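Local coordinates for HTH cro/C1-type domain-containing protein (Pseudomonas aeruginosa PAO1, PDB 7CSV), which is the antitoxin HigA, a dimeric helix-turn-helix protein that acts as a regulatory factor by recognising pseudopalindromic DNA motifs, at residues D17-E22 with A67-N72; A28-A33 with G60-T65. All coordinates share one frame; numbering follows the deposited sequence.

Contact 1: D17-E22 with A67-N72; sequences DEFLME and AQFWMN
Phe-19 of helix 11-23 reaches across to Trp-70 and Phe-69 near the start of helix 67-93, joining the first helix of the Cro/C1-type helix-turn-helix region to the long helix that follows it. It illustrates how two helices can be joined through long side chains while their backbones stay well apart: the nearest CA atoms, those of Phe-19 and Trp-70, are 12.0 Å from each other. In the first segment, 17-22, Phe-19 alone makes the contact. With CG anti to its carbonyl carbon (chi1 -67°), its ring leaves the helix toward the partner. Trp-70 arrives from the opposite direction and sets CH2 and CZ2 over one face of the phenyl, CZ2 offset toward the rim and CH2 3.6 Å from Phe-19 CE1. The planes are inclined at 49° and the centroids lie 5.0 Å apart, an oblique pair, neither stacked nor edge-to-face. Next in sequence, Leu-20 turns to Pro-27 and Leu-30 instead. On the far helix, Trp-70 also touches Ala-56 and Leu-59, so the indole packs on helix 53-63 as well as on Phe-19, and Phe-69 CD2 sits over a face of that indole. Phe-69 approaches Phe-19 obliquely, its CE2 lying 3.9 Å from Phe-19 CZ.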
# COMPACT_ATOMS: atom_id res chain seq x y z
N ASP A 17 -8.79 -9.34 15.35
CA ASP A 17 -8.72 -10.75 15.71
C ASP A 17 -7.37 -11.14 16.29
O ASP A 17 -7.32 -11.90 17.26
CB ASP A 17 -9.01 -11.63 14.49
CG ASP A 17 -10.43 -11.52 13.99
OD1 ASP A 17 -11.30 -11.03 14.73
OD2 ASP A 17 -10.67 -11.92 12.84
N GLU A 18 -6.27 -10.68 15.68
CA GLU A 18 -4.95 -11.16 16.05
C GLU A 18 -4.23 -10.25 17.04
O GLU A 18 -3.16 -10.62 17.53
CB GLU A 18 -4.07 -11.33 14.81
CG GLU A 18 -4.65 -12.24 13.77
CD GLU A 18 -4.74 -13.66 14.25
OE1 GLU A 18 -4.13 -13.99 15.28
OE2 GLU A 18 -5.42 -14.46 13.59
N PHE A 19 -4.78 -9.07 17.31
CA PHE A 19 -4.09 -8.16 18.21
C PHE A 19 -5.00 -7.67 19.33
O PHE A 19 -4.70 -7.89 20.51
CB PHE A 19 -3.50 -7.00 17.41
CG PHE A 19 -2.40 -7.42 16.47
CD1 PHE A 19 -2.69 -7.84 15.19
CD2 PHE A 19 -1.07 -7.41 16.89
CE1 PHE A 19 -1.68 -8.24 14.33
CE2 PHE A 19 -0.06 -7.80 16.04
CZ PHE A 19 -0.37 -8.22 14.75
N LEU A 20 -6.11 -7.02 18.99
CA LEU A 20 -6.99 -6.49 20.04
C LEU A 20 -7.57 -7.61 20.89
O LEU A 20 -7.55 -7.54 22.12
CB LEU A 20 -8.11 -5.65 19.43
CG LEU A 20 -7.67 -4.39 18.68
CD1 LEU A 20 -8.87 -3.53 18.33
CD2 LEU A 20 -6.65 -3.60 19.50
N MET A 21 -8.10 -8.66 20.24
CA MET A 21 -8.64 -9.77 21.01
C MET A 21 -7.55 -10.61 21.65
O MET A 21 -7.76 -11.19 22.72
CB MET A 21 -9.52 -10.64 20.11
CG MET A 21 -10.80 -9.99 19.68
SD MET A 21 -11.86 -11.18 18.84
CE MET A 21 -12.55 -10.16 17.53
N GLU A 22 -6.38 -10.70 21.02
CA GLU A 22 -5.30 -11.50 21.58
C GLU A 22 -4.82 -10.91 22.89
O GLU A 22 -4.61 -11.64 23.87
CB GLU A 22 -4.15 -11.61 20.59
CG GLU A 22 -2.89 -12.21 21.19
CD GLU A 22 -2.84 -13.72 21.01
OE1 GLU A 22 -3.72 -14.25 20.29
OE2 GLU A 22 -1.94 -14.36 21.58
N ALA A 67 6.30 -1.91 10.01
CA ALA A 67 5.22 -1.10 9.46
C ALA A 67 4.71 -1.70 8.16
O ALA A 67 3.51 -1.60 7.86
CB ALA A 67 5.68 0.34 9.25
N GLN A 68 5.59 -2.35 7.40
CA GLN A 68 5.20 -2.97 6.14
C GLN A 68 4.18 -4.08 6.34
O GLN A 68 3.38 -4.33 5.44
CB GLN A 68 6.43 -3.49 5.41
CG GLN A 68 7.21 -2.41 4.70
CD GLN A 68 6.65 -2.08 3.32
OE1 GLN A 68 5.45 -2.24 3.04
NE2 GLN A 68 7.52 -1.61 2.45
N PHE A 69 4.24 -4.78 7.47
CA PHE A 69 3.23 -5.80 7.76
C PHE A 69 1.83 -5.24 7.58
O PHE A 69 0.99 -5.83 6.89
CB PHE A 69 3.42 -6.33 9.19
CG PHE A 69 2.29 -7.22 9.68
CD1 PHE A 69 2.23 -8.57 9.31
CD2 PHE A 69 1.29 -6.72 10.50
CE1 PHE A 69 1.20 -9.39 9.76
CE2 PHE A 69 0.26 -7.53 10.96
CZ PHE A 69 0.21 -8.86 10.60
N TRP A 70 1.58 -4.06 8.17
CA TRP A 70 0.27 -3.44 8.07
C TRP A 70 0.01 -2.89 6.68
O TRP A 70 -1.11 -2.97 6.18
CB TRP A 70 0.13 -2.33 9.11
CG TRP A 70 0.23 -2.91 10.47
CD1 TRP A 70 1.33 -2.94 11.26
CD2 TRP A 70 -0.81 -3.60 11.16
NE1 TRP A 70 1.03 -3.59 12.44
CE2 TRP A 70 -0.27 -4.00 12.40
CE3 TRP A 70 -2.14 -3.89 10.87
CZ2 TRP A 70 -1.02 -4.70 13.36
CZ3 TRP A 70 -2.88 -4.59 11.82
CH2 TRP A 70 -2.32 -4.98 13.04
N MET A 71 1.03 -2.31 6.04
CA MET A 71 0.81 -1.76 4.71
C MET A 71 0.59 -2.88 3.71
O MET A 71 -0.13 -2.67 2.72
CB MET A 71 1.99 -0.91 4.27
CG MET A 71 2.13 0.37 5.08
SD MET A 71 0.73 1.50 5.01
CE MET A 71 1.03 2.26 3.42
N ASN A 72 1.19 -4.04 3.94
CA ASN A 72 0.96 -5.18 3.05
C ASN A 72 -0.47 -5.69 3.18
O ASN A 72 -1.10 -6.06 2.18
CB ASN A 72 1.96 -6.30 3.34
CG ASN A 72 3.39 -5.97 2.90
OD1 ASN A 72 3.62 -5.06 2.10
ND2 ASN A 72 4.35 -6.73 3.42

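Contact 2: A28-A33 with G60-T65; sequences AALARA and GRYFDT
Leu-30 and Ala-33, one turn apart on helix 27-34, both pack against Tyr-62 near the end of helix 53-63. As in other Cro/C1-type proteins, helices 27-34 and 38-45 probably form the helix-turn-helix pair, and this contact packs the first of them on helix 53-63. As an example of close helix packing, the 7.8 Å between the CA atoms of Ala-33 and Tyr-62 is consistent with a small residue at the closest point, where Ala-33 has only a methyl group to place.

The contacts across the segments are apolar. Tyr-62 has CG anti to its backbone N (chi1 -171°), which carries the phenol out toward the other helix. Two methyls come obliquely from the same side of its ring plane. Ala-33 CB is 3.4 Å from Tyr-62 CE1 and also close to CZ, whereas Leu-30 CD1 meets the CD2-CE2 rim, 3.5 Å from Tyr-62 CD2. The same leucine methyl lies 3.7 Å from Phe-63 CZ, so one branch of Leu-30 serves two aromatic rings.

The two rings also pack on each other. Tyr-62 CD2 stands 3.5 Å above the plane of the Phe-63 ring, over its centre, while Phe-63 CE2 lies at the edge of the tyrosine ring.

Near the end of this helix, Asp-64 has positive phi, and Thr-65 N bonds to Gly-60 O at 3.0 Å.

Around this buried contact, Leu-15 of helix 11-23 touches both Leu-30 and Phe-63, Val-41 of helix 38-45 packs on Leu-30, and Glu-95 and Leu-97 of the second subunit lie against Tyr-62 and Phe-63, respectively.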
# COMPACT_ATOMS: atom_id res chain seq x y z
N ALA A 28 -10.48 1.80 21.88
CA ALA A 28 -10.21 3.08 22.54
C ALA A 28 -8.89 3.04 23.29
O ALA A 28 -8.12 4.01 23.26
CB ALA A 28 -11.35 3.43 23.48
N ALA A 29 -8.61 1.94 24.00
CA ALA A 29 -7.33 1.80 24.69
C ALA A 29 -6.17 1.80 23.70
O ALA A 29 -5.09 2.32 24.00
CB ALA A 29 -7.32 0.53 25.53
N LEU A 30 -6.38 1.21 22.52
CA LEU A 30 -5.35 1.25 21.49
C LEU A 30 -5.14 2.67 20.99
O LEU A 30 -3.99 3.11 20.82
CB LEU A 30 -5.72 0.33 20.32
CG LEU A 30 -4.73 0.38 19.15
CD1 LEU A 30 -3.36 -0.10 19.58
CD2 LEU A 30 -5.23 -0.45 17.97
N ALA A 31 -6.22 3.42 20.77
CA ALA A 31 -6.08 4.80 20.31
C ALA A 31 -5.29 5.64 21.31
O ALA A 31 -4.42 6.43 20.92
CB ALA A 31 -7.45 5.42 20.05
N ARG A 32 -5.58 5.47 22.60
CA ARG A 32 -4.87 6.22 23.63
C ARG A 32 -3.39 5.87 23.65
O ARG A 32 -2.54 6.74 23.94
CB ARG A 32 -5.51 5.95 25.00
CG ARG A 32 -6.79 6.75 25.22
CD ARG A 32 -7.27 6.71 26.68
NE ARG A 32 -7.49 5.34 27.15
CZ ARG A 32 -8.64 4.68 27.02
NH1 ARG A 32 -9.68 5.24 26.42
NH2 ARG A 32 -8.74 3.44 27.49
N ALA A 33 -3.05 4.61 23.35
CA ALA A 33 -1.66 4.19 23.35
C ALA A 33 -0.93 4.67 22.11
O ALA A 33 0.27 4.99 22.17
CB ALA A 33 -1.56 2.67 23.46
N GLY A 60 3.08 -0.73 14.05
CA GLY A 60 4.31 -1.50 14.13
C GLY A 60 5.05 -1.23 15.42
O GLY A 60 5.52 -2.16 16.09
N ARG A 61 5.17 0.05 15.79
CA ARG A 61 5.83 0.43 17.04
C ARG A 61 5.12 -0.18 18.25
O ARG A 61 5.77 -0.69 19.17
CB ARG A 61 5.86 1.96 17.16
CG ARG A 61 6.26 2.49 18.54
CD ARG A 61 7.74 2.43 18.76
NE ARG A 61 8.11 3.12 19.99
CZ ARG A 61 9.31 3.03 20.57
NH1 ARG A 61 10.25 2.28 20.03
NH2 ARG A 61 9.55 3.70 21.70
N TYR A 62 3.79 -0.12 18.27
CA TYR A 62 3.06 -0.57 19.45
C TYR A 62 3.10 -2.09 19.57
O TYR A 62 3.31 -2.62 20.66
CB TYR A 62 1.63 -0.07 19.38
CG TYR A 62 0.88 -0.31 20.67
CD1 TYR A 62 1.31 0.28 21.85
CD2 TYR A 62 -0.23 -1.12 20.70
CE1 TYR A 62 0.64 0.06 23.03
CE2 TYR A 62 -0.91 -1.35 21.88
CZ TYR A 62 -0.47 -0.75 23.04
OH TYR A 62 -1.15 -0.98 24.22
N PHE A 63 2.87 -2.80 18.47
CA PHE A 63 2.68 -4.24 18.54
C PHE A 63 3.93 -5.05 18.16
O PHE A 63 3.81 -6.27 17.97
CB PHE A 63 1.52 -4.65 17.63
CG PHE A 63 0.18 -4.28 18.17
CD1 PHE A 63 -0.23 -4.75 19.41
CD2 PHE A 63 -0.69 -3.50 17.43
CE1 PHE A 63 -1.47 -4.43 19.92
CE2 PHE A 63 -1.94 -3.17 17.93
CZ PHE A 63 -2.34 -3.64 19.18
N ASP A 64 5.10 -4.43 18.04
CA ASP A 64 6.32 -5.14 17.65
C ASP A 64 6.18 -5.84 16.30
O ASP A 64 6.42 -7.04 16.17
CB ASP A 64 6.74 -6.15 18.73
CG ASP A 64 7.45 -5.51 19.90
OD1 ASP A 64 7.82 -4.32 19.82
OD2 ASP A 64 7.65 -6.21 20.91
N THR A 65 5.75 -5.09 15.29
CA THR A 65 5.77 -5.59 13.92
C THR A 65 6.50 -4.58 13.05
O THR A 65 6.77 -3.45 13.47
CB THR A 65 4.36 -5.80 13.35
OG1 THR A 65 3.76 -4.52 13.11
CG2 THR A 65 3.49 -6.62 14.27

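Overall arrangement
From the N terminus, helix 11-23 supplies the first half of contact 1 and helix 27-34, next in the chain, the first half of contact 2. The chain then runs through helix 38-45 and returns on helix 53-63, where contact 2 closes the inner loop; helix 67-93 follows and contact 1 closes the outer one. The loops therefore nest without crossing. The centres of the two contacts are about 10 Å apart and the contacts meet directly: the rings of Phe-19 and Phe-63 pack together, Leu-20 touches Leu-30, and Trp-70 NE1 makes a weak hydrogen bond to Thr-65 OG1. Together they tie four helices into one body, and both segment pairs also reach the second subunit.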